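Local coordinates for exported protein (Bacteroides fragilis, PDB 4I17) that is of unknown function but, as an all-helical protein built of TPR repeats, probably serves as a scaffold for binding other proteins or peptides, at residues Tyr23-Ala26 and Phe27-Ser31; Ile80-Ser83 and Ala84-Asp88; Thr44-Asn47 and Cys48-Ala52; Asn109-Ile112 and Glu113-Ala117; Asn92-Tyr95 and Ile96-Leu99. One frame throughout, in Å; residues are numbered along the deposited sequence. Where two conformers were deposited one is given.

Contact 1 (Tyr23-Ala26 and Phe27-Ser31); sequences YAVA and FEKYS. With SO4 (sulfate ion), chain C.
Ala26 O takes the backbone N-H of Tyr30 at 2.8 Å, with an N-H...O angle of 167°, the shortest of the four bonds that join 23-26 to 27-31 along helix 23-36. The same carbonyl oxygen lies 3.3 Å from Tyr30 CG. Tyr30 has CG opposite its own carbonyl carbon (chi1 -71°), which lays the ring back along the preceding turn and brings its CE2 to 4.1 Å from Ala26 CB. Its hydroxyl hydrogen-bonds Asn15 OD1. On the adjacent flank of the helix, Val25 and Lys29 run side by side in the same direction: Val25 CG1 rests 3.9 Å from Lys29 CG, and the lysine chain then bends at chi2, its NZ forming a salt bridge with Glu13. At the start of the helix the N-H groups have no preceding turn to bond; a sulfate ion, probably from the crystallisation liquor, takes two of them, while Val25 N is taken by Asn22 OD1. Ala24 N gives to sulfate O1 at 2.7 Å and Tyr23 N to sulfate O2 at 3.1 Å. Anion binding at backbone N-H groups is characteristic of a helix N-terminus; here the helix, packed between 7-19 and 42-54, belongs to the antiparallel helical array of a TPR protein.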
loop_
_atom_site.group_PDB
_atom_site.type_symbol
_atom_site.label_atom_id
_atom_site.label_comp_id
_atom_site.label_asym_id
_atom_site.label_seq_id
_atom_site.Cartn_x
_atom_site.Cartn_y
_atom_site.Cartn_z
ATOM N N TYR A 23 -1.754 -26.355 -13.000
ATOM C CA TYR A 23 -2.728 -25.372 -12.516
ATOM C C TYR A 23 -3.946 -25.249 -13.416
ATOM O O TYR A 23 -5.030 -25.000 -12.888
ATOM C CB TYR A 23 -2.088 -23.998 -12.357
ATOM C CG TYR A 23 -0.850 -23.992 -11.482
ATOM C CD1 TYR A 23 -0.914 -24.382 -10.139
ATOM C CD2 TYR A 23 0.365 -23.520 -11.967
ATOM C CE1 TYR A 23 0.216 -24.322 -9.313
ATOM C CE2 TYR A 23 1.486 -23.429 -11.148
ATOM C CZ TYR A 23 1.413 -23.829 -9.823
ATOM O OH TYR A 23 2.542 -23.707 -9.039
ATOM N N ALA A 24 -3.802 -25.445 -14.766
ATOM C CA ALA A 24 -4.974 -25.316 -15.664
ATOM C C ALA A 24 -5.989 -26.421 -15.394
ATOM O O ALA A 24 -7.197 -26.159 -15.362
ATOM C CB ALA A 24 -4.546 -25.387 -17.113
ATOM N N VAL A 25 -5.518 -27.658 -15.229
ATOM C CA VAL A 25 -6.433 -28.760 -14.913
ATOM C C VAL A 25 -7.010 -28.561 -13.506
ATOM O O VAL A 25 -8.197 -28.824 -13.301
ATOM C CB VAL A 25 -5.772 -30.154 -15.042
ATOM C CG1 VAL A 25 -6.718 -31.253 -14.518
ATOM C CG2 VAL A 25 -5.415 -30.414 -16.499
ATOM N N ALA A 26 -6.182 -28.156 -12.535
ATOM C CA ALA A 26 -6.691 -27.979 -11.163
ATOM C C ALA A 26 -7.783 -26.931 -11.173
ATOM O O ALA A 26 -8.833 -27.122 -10.578
ATOM C CB ALA A 26 -5.562 -27.580 -10.223
ATOM N N PHE A 27 -7.578 -25.846 -11.928
ATOM C CA PHE A 27 -8.608 -24.799 -12.002
ATOM C C PHE A 27 -9.894 -25.393 -12.607
ATOM O O PHE A 27 -10.952 -25.163 -12.049
ATOM C CB PHE A 27 -8.119 -23.576 -12.807
ATOM C CG PHE A 27 -9.239 -22.606 -13.084
ATOM C CD1 PHE A 27 -9.670 -21.720 -12.100
ATOM C CD2 PHE A 27 -9.912 -22.628 -14.295
ATOM C CE1 PHE A 27 -10.753 -20.870 -12.332
ATOM C CE2 PHE A 27 -11.002 -21.782 -14.520
ATOM C CZ PHE A 27 -11.410 -20.914 -13.534
ATOM N N GLU A 28 -9.797 -26.113 -13.725
ATOM C CA GLU A 28 -10.931 -26.751 -14.415
ATOM C C GLU A 28 -11.737 -27.642 -13.433
ATOM O O GLU A 28 -12.956 -27.539 -13.340
ATOM C CB GLU A 28 -10.390 -27.598 -15.595
ATOM C CG GLU A 28 -11.428 -28.389 -16.383
ATOM C CD GLU A 28 -11.017 -29.793 -16.810
ATOM O OE1 GLU A 28 -9.803 -30.046 -16.994
ATOM O OE2 GLU A 28 -11.921 -30.645 -16.969
ATOM N N LYS A 29 -11.033 -28.518 -12.710
ATOM C CA LYS A 29 -11.670 -29.480 -11.802
ATOM C C LYS A 29 -12.247 -28.798 -10.564
ATOM O O LYS A 29 -13.385 -29.083 -10.189
ATOM C CB LYS A 29 -10.666 -30.555 -11.382
ATOM C CG LYS A 29 -10.123 -31.377 -12.546
ATOM C CD LYS A 29 -11.199 -32.237 -13.174
ATOM C CE LYS A 29 -10.662 -32.962 -14.399
ATOM N NZ LYS A 29 -11.711 -33.828 -15.009
ATOM N N TYR A 30 -11.487 -27.875 -9.950
ATOM C CA TYR A 30 -11.975 -27.186 -8.759
ATOM C C TYR A 30 -13.146 -26.286 -9.097
ATOM O O TYR A 30 -14.068 -26.186 -8.292
ATOM C CB TYR A 30 -10.875 -26.332 -8.120
ATOM C CG TYR A 30 -9.742 -27.063 -7.436
ATOM C CD1 TYR A 30 -9.940 -28.301 -6.836
ATOM C CD2 TYR A 30 -8.482 -26.478 -7.328
ATOM C CE1 TYR A 30 -8.923 -28.925 -6.116
ATOM C CE2 TYR A 30 -7.453 -27.103 -6.630
ATOM C CZ TYR A 30 -7.668 -28.333 -6.053
ATOM O OH TYR A 30 -6.657 -28.915 -5.348
ATOM N N SER A 31 -13.074 -25.537 -10.217
ATOM C CA SER A 31 -14.183 -24.618 -10.532
ATOM C C SER A 31 -15.487 -25.395 -10.750
ATOM O O SER A 31 -16.525 -24.969 -10.258
ATOM C CB SER A 31 -13.878 -23.742 -11.740
ATOM O OG SER A 31 -13.594 -24.547 -12.866
HETATM S S SO4 C . -0.307 -25.089 -16.269
HETATM O O1 SO4 C . -1.551 -25.747 -16.269
HETATM O O2 SO4 C . 0.194 -24.908 -14.912
HETATM O O3 SO4 C . 0.681 -25.886 -16.998
HETATM O O4 SO4 C . -0.448 -23.794 -16.941
#

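Contact 2 (Ile80-Ser83 and Ala84-Asp88); sequences IGKS and AAYRD
The Tyr86 ring meets Lys82 at its edge: Lys82 CE lies in the ring plane, 4.0 Å from Tyr86 CE2, and the two side chains run side by side in the same direction. Lys82 has CG opposite its backbone N (chi1 -170°) and a fully extended chain beyond, which brings its CG as well to 4.1 Å from Tyr86 CE2, while NZ passes on to a salt bridge with Asp66 of helix 58-70. The second flat group is the Arg87 guanidinium. In one of the two conformers of this residue, it lies with one face over the backbone of the preceding turn, Ala84 CA standing 4.0 Å from its plane near the centre. A bend at chi3 (62°) folds the arginine chain back in this conformer, and its NH1 also makes a weak hydrogen bond to Tyr95 OH.

Ile80 O is gripped twice. The regular helical bond comes from Ala84 N at 2.8 Å. In the conformer described, Ser83 OG also donates to Ile80 O, at 2.7 Å, its chi1 of 79° turning the hydroxyl back to the previous turn. The serine is buried against Tyr95 and Leu99 of helix 92-105. The helical ladder continues through Arg87 N to Ser83 O at 2.9 Å, and Ala84 CB lies 3.4 Å from Ile80 O. A serine hydroxyl bonded back to a main-chain carbonyl is a common feature of alpha helices, and helix 75-88, lying between 58-70 and 92-105, is one member of the TPR-type stack of antiparallel helices.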
loop_
_atom_site.group_PDB
_atom_site.type_symbol
_atom_site.label_atom_id
_atom_site.label_comp_id
_atom_site.label_asym_id
_atom_site.label_seq_id
_atom_site.Cartn_x
_atom_site.Cartn_y
_atom_site.Cartn_z
ATOM N N ILE A 80 -4.865 -10.794 0.022
ATOM C CA ILE A 80 -3.619 -10.570 -0.726
ATOM C C ILE A 80 -3.786 -11.144 -2.120
ATOM O O ILE A 80 -3.437 -10.485 -3.101
ATOM C CB ILE A 80 -2.385 -11.145 0.012
ATOM C CG1 ILE A 80 -2.079 -10.324 1.274
ATOM C CG2 ILE A 80 -1.139 -11.243 -0.919
ATOM C CD1 ILE A 80 -1.208 -11.082 2.300
ATOM N N GLY A 81 -4.376 -12.340 -2.195
ATOM C CA GLY A 81 -4.650 -12.996 -3.466
ATOM C C GLY A 81 -5.577 -12.187 -4.351
ATOM O O GLY A 81 -5.322 -12.044 -5.542
ATOM N N LYS A 82 -6.667 -11.679 -3.782
ATOM C CA LYS A 82 -7.624 -10.869 -4.521
ATOM C C LYS A 82 -6.945 -9.587 -5.007
ATOM O O LYS A 82 -7.112 -9.224 -6.175
ATOM C CB LYS A 82 -8.840 -10.535 -3.650
ATOM C CG LYS A 82 -9.958 -9.915 -4.460
ATOM C CD LYS A 82 -11.189 -9.708 -3.607
ATOM C CE LYS A 82 -12.244 -8.986 -4.389
ATOM N NZ LYS A 82 -13.326 -8.515 -3.491
ATOM N N SER A 83 -6.163 -8.920 -4.122
ATOM C CA SER A 83 -5.447 -7.693 -4.504
ATOM C C SER A 83 -4.479 -7.986 -5.649
ATOM O O SER A 83 -4.429 -7.226 -6.616
ATOM C CB SER A 83 -4.700 -7.099 -3.309
ATOM O OG SER A 83 -3.481 -7.772 -3.037
ATOM N N ALA A 84 -3.716 -9.110 -5.554
ATOM C CA ALA A 84 -2.744 -9.498 -6.581
ATOM C C ALA A 84 -3.413 -9.705 -7.927
ATOM O O ALA A 84 -2.827 -9.378 -8.966
ATOM C CB ALA A 84 -1.983 -10.752 -6.175
ATOM N N ALA A 85 -4.628 -10.274 -7.926
ATOM C CA ALA A 85 -5.381 -10.500 -9.159
ATOM C C ALA A 85 -5.696 -9.157 -9.820
ATOM O O ALA A 85 -5.526 -9.020 -11.024
ATOM C CB ALA A 85 -6.669 -11.272 -8.855
ATOM N N TYR A 86 -6.074 -8.137 -9.018
ATOM C CA TYR A 86 -6.356 -6.792 -9.556
ATOM C C TYR A 86 -5.080 -6.089 -10.031
ATOM O O TYR A 86 -5.130 -5.419 -11.059
ATOM C CB TYR A 86 -7.129 -5.964 -8.537
ATOM C CG TYR A 86 -8.596 -6.320 -8.581
ATOM C CD1 TYR A 86 -9.377 -6.000 -9.686
ATOM C CD2 TYR A 86 -9.210 -6.970 -7.514
ATOM C CE1 TYR A 86 -10.732 -6.306 -9.727
ATOM C CE2 TYR A 86 -10.560 -7.320 -7.561
ATOM C CZ TYR A 86 -11.321 -6.967 -8.659
ATOM O OH TYR A 86 -12.664 -7.243 -8.688
ATOM N N ARG A 87 -3.940 -6.304 -9.339
ATOM C CA ARG A 87 -2.620 -5.798 -9.740
ATOM C C ARG A 87 -2.277 -6.377 -11.131
ATOM O O ARG A 87 -1.835 -5.661 -12.025
ATOM C CB ARG A 87 -1.575 -6.224 -8.683
ATOM C CG ARG A 87 -0.184 -5.574 -8.829
ATOM C CD ARG A 87 0.757 -5.947 -7.684
ATOM N NE ARG A 87 1.025 -7.390 -7.630
ATOM C CZ ARG A 87 1.107 -8.106 -6.511
ATOM N NH1 ARG A 87 0.992 -7.517 -5.326
ATOM N NH2 ARG A 87 1.325 -9.413 -6.568
ATOM N N ASP A 88 -2.528 -7.684 -11.318
ATOM C CA ASP A 88 -2.282 -8.410 -12.585
ATOM C C ASP A 88 -3.222 -7.904 -13.707
ATOM O O ASP A 88 -2.836 -7.902 -14.881
ATOM C CB ASP A 88 -2.446 -9.905 -12.370
ATOM C CG ASP A 88 -1.375 -10.561 -11.515
ATOM O OD1 ASP A 88 -0.241 -10.047 -11.487
ATOM O OD2 ASP A 88 -1.655 -11.640 -10.930
#

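Contact 3 (Thr44-Asn47 and Cys48-Ala52); sequences TAYN and CGVCA
Apolar contact across this turn of helix 42-54 comes from Tyr46 and Val50, whose side chains cross obliquely. Val50 CG2 approaches the far end of the ring, 3.6 Å from Tyr46 CE2 and 3.8 Å from Tyr46 OH. Two torsions produce the meeting: Tyr46 has CG opposite the backbone N (chi1 175°), while Val50 places CG2 opposite its own carbonyl carbon, back toward the tyrosine. Phe65 of helix 58-70 joins the cluster, touching Val50 and meeting the Tyr46 ring with the planes inclined at about 60°.

Hydrogen bonds form the second group. Four successive i to i+4 bonds run from Cys48 N to Thr44 O, the shortest at 2.8 Å, through to Cys51 N to Asn47 O at 3.0 Å, the last with an N-H...O angle of 168°. They leave the run a regular alpha helix through Gly49. Thr44 turns its OG1 to a hydrogen bond with Asp41 OD2, just before the helix.

The cysteine side chains make the third group. Carbon CB of Cys48 sits 3.3 Å from Thr44 O, and the side chain touches Phe27 and Tyr30 of helix 23-36. Cys51 SG lies 3.4 Å from Asn47 O, and its side chain reaches Leu18 of helix 7-19. The two cysteines thus turn toward different neighbouring helices. The side-chain chemistry is largely apolar, consistent with cohesion to the flanking helices that rests mostly on van der Waals packing.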
loop_
_atom_site.group_PDB
_atom_site.type_symbol
_atom_site.label_atom_id
_atom_site.label_comp_id
_atom_site.label_asym_id
_atom_site.label_seq_id
_atom_site.Cartn_x
_atom_site.Cartn_y
_atom_site.Cartn_z
ATOM N N THR A 44 -10.762 -25.226 -0.927
ATOM C CA THR A 44 -10.686 -25.440 -2.366
ATOM C C THR A 44 -10.877 -24.116 -3.085
ATOM O O THR A 44 -10.176 -23.879 -4.053
ATOM C CB THR A 44 -11.695 -26.491 -2.802
ATOM O OG1 THR A 44 -11.314 -27.715 -2.171
ATOM C CG2 THR A 44 -11.705 -26.691 -4.313
ATOM N N ALA A 45 -11.786 -23.236 -2.609
ATOM C CA ALA A 45 -11.946 -21.920 -3.261
ATOM C C ALA A 45 -10.630 -21.120 -3.266
ATOM O O ALA A 45 -10.293 -20.535 -4.293
ATOM C CB ALA A 45 -13.030 -21.117 -2.577
ATOM N N TYR A 46 -9.890 -21.107 -2.141
ATOM C CA TYR A 46 -8.621 -20.412 -2.061
ATOM C C TYR A 46 -7.644 -21.043 -3.095
ATOM O O TYR A 46 -7.022 -20.325 -3.877
ATOM C CB TYR A 46 -8.054 -20.441 -0.615
ATOM C CG TYR A 46 -6.676 -19.809 -0.573
ATOM C CD1 TYR A 46 -6.525 -18.423 -0.538
ATOM C CD2 TYR A 46 -5.529 -20.584 -0.727
ATOM C CE1 TYR A 46 -5.273 -17.830 -0.636
ATOM C CE2 TYR A 46 -4.271 -20.002 -0.823
ATOM C CZ TYR A 46 -4.151 -18.620 -0.790
ATOM O OH TYR A 46 -2.924 -18.021 -0.881
ATOM N N ASN A 47 -7.529 -22.389 -3.103
ATOM C CA ASN A 47 -6.619 -23.049 -4.047
ATOM C C ASN A 47 -7.003 -22.733 -5.480
ATOM O O ASN A 47 -6.129 -22.530 -6.315
ATOM C CB ASN A 47 -6.649 -24.568 -3.835
ATOM C CG ASN A 47 -5.879 -24.993 -2.615
ATOM O OD1 ASN A 47 -4.982 -24.290 -2.121
ATOM N ND2 ASN A 47 -6.179 -26.173 -2.135
ATOM N N CYS A 48 -8.321 -22.688 -5.757
ATOM C CA CYS A 48 -8.853 -22.412 -7.101
ATOM C C CYS A 48 -8.468 -20.993 -7.527
ATOM O O CYS A 48 -8.038 -20.802 -8.667
ATOM C CB CYS A 48 -10.363 -22.623 -7.134
ATOM S SG CYS A 48 -11.069 -22.687 -8.805
ATOM N N GLY A 49 -8.544 -20.028 -6.598
ATOM C CA GLY A 49 -8.141 -18.635 -6.869
ATOM C C GLY A 49 -6.681 -18.526 -7.258
ATOM O O GLY A 49 -6.342 -17.825 -8.225
ATOM N N VAL A 50 -5.797 -19.239 -6.519
ATOM C CA VAL A 50 -4.347 -19.251 -6.832
ATOM C C VAL A 50 -4.139 -19.865 -8.233
ATOM O O VAL A 50 -3.376 -19.319 -9.035
ATOM C CB VAL A 50 -3.521 -20.011 -5.777
ATOM C CG1 VAL A 50 -2.027 -20.033 -6.166
ATOM C CG2 VAL A 50 -3.722 -19.397 -4.380
ATOM N N CYS A 51 -4.774 -21.015 -8.502
ATOM C CA CYS A 51 -4.660 -21.669 -9.822
ATOM C C CYS A 51 -5.113 -20.715 -10.927
ATOM O O CYS A 51 -4.443 -20.618 -11.962
ATOM C CB CYS A 51 -5.460 -22.968 -9.845
ATOM S SG CYS A 51 -4.714 -24.279 -8.854
ATOM N N ALA A 52 -6.267 -20.057 -10.739
ATOM C CA ALA A 52 -6.801 -19.089 -11.738
ATOM C C ALA A 52 -5.813 -17.966 -12.002
ATOM O O ALA A 52 -5.591 -17.576 -13.156
ATOM C CB ALA A 52 -8.124 -18.502 -11.255
#

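Contact 4 (Asn109-Ile112 and Glu113-Ala117); sequences NATI and EKLYA
Asn109 and Glu113 meet where the helix begins: Glu113 N gives to Asn109 O at 3.0 Å, and Glu113 CB and CG lie against that same oxygen. Asn109 is the N-cap residue, and its OD1 takes the N-H of Ile112 at 3.0 Å, a nearly straight bond (171°) in the plane of the side-chain carbonyl. With CG opposite the backbone N (chi1 173°), the amide can fold over the first turn. This is the tight part. Glu113 is buried, its two carboxylate oxygens hydrogen-bonded to Thr147 OG1 and Ser148 N, and Ile112 is buried with it.

Ala110, Thr111 and Lys114 form the solvent side, where side chains meet loosely: Thr111 CG2 and Leu115 CD1 are 4.3 Å apart. The shorter distances here are to backbone oxygens within the helix, Lys114 CG at 3.3 Å from Ala110 O and Leu115 CG at 3.4 Å from Thr111 O.

Beyond the turn, Ile112 packs on Ala76 and Ile80 of helix 75-88 and on Ile103, Leu115 meets Leu99 of helix 92-105, and Lys114 and Ala117 reach Trp151 of helix 149-174, which sets the start of helix 110-129 among three other helices.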
loop_
_atom_site.group_PDB
_atom_site.type_symbol
_atom_site.label_atom_id
_atom_site.label_comp_id
_atom_site.label_asym_id
_atom_site.label_seq_id
_atom_site.Cartn_x
_atom_site.Cartn_y
_atom_site.Cartn_z
ATOM N N ASN A 109 -1.731 -7.314 10.330
ATOM C CA ASN A 109 -1.191 -8.441 9.577
ATOM C C ASN A 109 0.033 -7.883 8.859
ATOM O O ASN A 109 -0.114 -6.938 8.087
ATOM C CB ASN A 109 -2.229 -9.076 8.616
ATOM C CG ASN A 109 -1.625 -10.134 7.731
ATOM O OD1 ASN A 109 -1.082 -9.842 6.653
ATOM N ND2 ASN A 109 -1.673 -11.389 8.180
ATOM N N ALA A 110 1.242 -8.411 9.166
ATOM C CA ALA A 110 2.506 -7.918 8.603
ATOM C C ALA A 110 2.492 -7.794 7.070
ATOM O O ALA A 110 2.793 -6.710 6.571
ATOM C CB ALA A 110 3.668 -8.808 9.030
ATOM N N THR A 111 2.144 -8.865 6.327
ATOM C CA THR A 111 2.215 -8.830 4.862
ATOM C C THR A 111 1.192 -7.809 4.269
ATOM O O THR A 111 1.604 -7.028 3.417
ATOM C CB THR A 111 2.134 -10.241 4.258
ATOM O OG1 THR A 111 3.198 -11.021 4.840
ATOM C CG2 THR A 111 2.342 -10.234 2.754
ATOM N N ILE A 112 -0.078 -7.765 4.745
ATOM C CA ILE A 112 -1.057 -6.783 4.228
ATOM C C ILE A 112 -0.576 -5.350 4.540
ATOM O O ILE A 112 -0.639 -4.486 3.653
ATOM C CB ILE A 112 -2.500 -7.009 4.732
ATOM C CG1 ILE A 112 -3.044 -8.370 4.273
ATOM C CG2 ILE A 112 -3.443 -5.882 4.230
ATOM C CD1 ILE A 112 -4.350 -8.727 4.918
ATOM N N GLU A 113 -0.081 -5.093 5.777
ATOM C CA GLU A 113 0.412 -3.745 6.102
ATOM C C GLU A 113 1.567 -3.363 5.204
ATOM O O GLU A 113 1.599 -2.210 4.782
ATOM C CB GLU A 113 0.829 -3.582 7.569
ATOM C CG GLU A 113 -0.335 -3.485 8.536
ATOM C CD GLU A 113 -0.020 -2.911 9.909
ATOM O OE1 GLU A 113 1.171 -2.668 10.222
ATOM O OE2 GLU A 113 -0.988 -2.674 10.666
ATOM N N LYS A 114 2.495 -4.312 4.889
ATOM C CA LYS A 114 3.630 -4.000 4.019
ATOM C C LYS A 114 3.136 -3.592 2.643
ATOM O O LYS A 114 3.551 -2.563 2.158
ATOM C CB LYS A 114 4.625 -5.167 3.902
ATOM C CG LYS A 114 5.492 -5.380 5.138
ATOM C CD LYS A 114 6.371 -6.624 4.975
ATOM C CE LYS A 114 7.324 -6.838 6.131
ATOM N NZ LYS A 114 6.623 -7.244 7.379
ATOM N N LEU A 115 2.218 -4.371 2.029
ATOM C CA LEU A 115 1.703 -4.039 0.693
ATOM C C LEU A 115 0.963 -2.695 0.656
ATOM O O LEU A 115 1.134 -1.911 -0.291
ATOM C CB LEU A 115 0.781 -5.153 0.206
ATOM C CG LEU A 115 1.464 -6.518 0.100
ATOM C CD1 LEU A 115 0.430 -7.641 -0.050
ATOM C CD2 LEU A 115 2.491 -6.530 -1.022
ATOM N N TYR A 116 0.147 -2.444 1.669
ATOM C CA TYR A 116 -0.619 -1.203 1.790
ATOM C C TYR A 116 0.333 -0.005 1.876
ATOM O O TYR A 116 0.195 0.983 1.154
ATOM C CB TYR A 116 -1.483 -1.280 3.064
ATOM C CG TYR A 116 -2.355 -0.071 3.309
ATOM C CD1 TYR A 116 -3.649 -0.004 2.798
ATOM C CD2 TYR A 116 -1.895 1.005 4.071
ATOM C CE1 TYR A 116 -4.463 1.102 3.041
ATOM C CE2 TYR A 116 -2.684 2.139 4.272
ATOM C CZ TYR A 116 -3.981 2.160 3.790
ATOM O OH TYR A 116 -4.779 3.252 4.013
ATOM N N ALA A 117 1.273 -0.087 2.808
ATOM C CA ALA A 117 2.208 1.002 3.015
ATOM C C ALA A 117 3.102 1.180 1.788
ATOM O O ALA A 117 3.358 2.319 1.428
ATOM C CB ALA A 117 3.039 0.741 4.254
#

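Contact 5 (Asn92-Tyr95 and Ile96-Leu99); sequences NQEY and IATL
Leu99 places its CD1 methyl over one face of the Tyr95 ring, 3.9 Å from the centroid and 25° off the ring normal, a CH-pi contact. The methyl is offset toward the rim, nearest to Tyr95 CZ at 3.6 Å, so the hydroxyl-bearing end of the ring takes most of the contact. Opposed torsions bring the two together: Tyr95 CG is opposite its backbone N (chi1 173°), whereas Leu99 CG is opposite its carbonyl carbon and leans back to the earlier turn.

Glu94 and Thr98 are also turned across one another, but their link is polar and runs chiefly through the backbone. Glu94 O accepts two bonds from the same threonine, from Thr98 OG1 at 2.8 Å and from Thr98 N at 3.0 Å, arriving on opposite faces of the carbonyl plane. The hydroxyl of this buried residue is thus satisfied inside the helix. The Glu94 carboxylate, bent round at chi2, brings OE2 to 3.4 Å from Thr98 OG1 and to 3.7 Å from Ala97 CB.

Ile96 points elsewhere, its CG2 3.5 Å from Asn92 O and its side chain packing on Tyr116, Tyr119 and Tyr120. Aromatic and aliphatic side chains a turn apart, wedged between helices 75-88 and 110-129, are consistent with the interior of a TPR helical stack.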
loop_
_atom_site.group_PDB
_atom_site.type_symbol
_atom_site.label_atom_id
_atom_site.label_comp_id
_atom_site.label_asym_id
_atom_site.label_seq_id
_atom_site.Cartn_x
_atom_site.Cartn_y
_atom_site.Cartn_z
ATOM N N ASN A 92 -5.006 -0.458 -10.356
ATOM C CA ASN A 92 -4.465 0.053 -9.080
ATOM C C ASN A 92 -5.540 0.452 -8.066
ATOM O O ASN A 92 -5.328 0.297 -6.881
ATOM C CB ASN A 92 -3.607 1.287 -9.348
ATOM C CG ASN A 92 -2.242 1.017 -9.903
ATOM O OD1 ASN A 92 -1.781 -0.124 -9.986
ATOM N ND2 ASN A 92 -1.561 2.085 -10.285
ATOM N N GLN A 93 -6.662 1.012 -8.528
ATOM C CA GLN A 93 -7.696 1.463 -7.593
ATOM C C GLN A 93 -8.320 0.280 -6.876
ATOM O O GLN A 93 -8.470 0.343 -5.658
ATOM C CB GLN A 93 -8.764 2.333 -8.274
ATOM C CG GLN A 93 -8.285 3.764 -8.597
ATOM C CD GLN A 93 -7.586 4.460 -7.449
ATOM O OE1 GLN A 93 -8.124 4.603 -6.343
ATOM N NE2 GLN A 93 -6.349 4.885 -7.676
ATOM N N GLU A 94 -8.579 -0.812 -7.580
ATOM C CA GLU A 94 -9.148 -1.990 -6.915
ATOM C C GLU A 94 -8.081 -2.711 -6.112
ATOM O O GLU A 94 -8.392 -3.295 -5.077
ATOM C CB GLU A 94 -9.814 -2.907 -7.919
ATOM C CG GLU A 94 -10.707 -3.933 -7.262
ATOM C CD GLU A 94 -11.875 -3.490 -6.420
ATOM O OE1 GLU A 94 -12.978 -3.327 -6.986
ATOM O OE2 GLU A 94 -11.717 -3.427 -5.182
ATOM N N TYR A 95 -6.818 -2.627 -6.556
ATOM C CA TYR A 95 -5.707 -3.219 -5.794
ATOM C C TYR A 95 -5.647 -2.603 -4.394
ATOM O O TYR A 95 -5.731 -3.330 -3.401
ATOM C CB TYR A 95 -4.389 -2.978 -6.539
ATOM C CG TYR A 95 -3.179 -3.405 -5.740
ATOM C CD1 TYR A 95 -2.889 -4.749 -5.545
ATOM C CD2 TYR A 95 -2.266 -2.466 -5.263
ATOM C CE1 TYR A 95 -1.758 -5.151 -4.838
ATOM C CE2 TYR A 95 -1.126 -2.860 -4.566
ATOM C CZ TYR A 95 -0.861 -4.206 -4.393
ATOM O OH TYR A 95 0.249 -4.616 -3.700
ATOM N N ILE A 96 -5.588 -1.262 -4.302
ATOM C CA ILE A 96 -5.492 -0.609 -2.991
ATOM C C ILE A 96 -6.825 -0.643 -2.225
ATOM O O ILE A 96 -6.804 -0.716 -0.991
ATOM C CB ILE A 96 -4.881 0.822 -3.071
ATOM C CG1 ILE A 96 -4.481 1.349 -1.676
ATOM C CG2 ILE A 96 -5.797 1.831 -3.810
ATOM C CD1 ILE A 96 -3.494 0.396 -0.892
ATOM N N ALA A 97 -7.974 -0.632 -2.920
ATOM C CA ALA A 97 -9.278 -0.755 -2.235
ATOM C C ALA A 97 -9.389 -2.112 -1.521
ATOM O O ALA A 97 -9.854 -2.174 -0.385
ATOM C CB ALA A 97 -10.420 -0.595 -3.227
ATOM N N THR A 98 -8.897 -3.182 -2.156
ATOM C CA THR A 98 -8.903 -4.536 -1.580
ATOM C C THR A 98 -7.957 -4.600 -0.415
ATOM O O THR A 98 -8.330 -5.126 0.635
ATOM C CB THR A 98 -8.560 -5.608 -2.635
ATOM O OG1 THR A 98 -9.461 -5.462 -3.725
ATOM C CG2 THR A 98 -8.722 -7.021 -2.082
ATOM N N LEU A 99 -6.736 -4.063 -0.570
ATOM C CA LEU A 99 -5.820 -4.062 0.578
ATOM C C LEU A 99 -6.410 -3.279 1.748
ATOM O O LEU A 99 -6.184 -3.665 2.893
ATOM C CB LEU A 99 -4.451 -3.482 0.201
ATOM C CG LEU A 99 -3.608 -4.341 -0.768
ATOM C CD1 LEU A 99 -2.359 -3.571 -1.185
ATOM C CD2 LEU A 99 -3.180 -5.665 -0.107
#

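In the fold
All five contacts are short i to i+4 runs within single helices, in an array consistent with a TPR-type superhelix. Contact 3 is the most buried, while contact 1 lies farthest out, its centre about 31 Å from the centre of the chain, and meets a sulfate. These two touch through helices 23-36 and 42-54, with Tyr30 on Thr44 and Ala26 on Cys51. Contacts 2, 4 and 5 form a second cluster nearer the centre: Ser83 and Tyr86 pack on Tyr95 and Glu94, and Ile80 and Leu99 both meet Leu115. Contact 3 is largely apolar, contacts 2 and 5 use hydroxyls bonded to backbone carbonyls, and contacts 1 and 4 serve a helix start by a bound anion and by an asparagine cap.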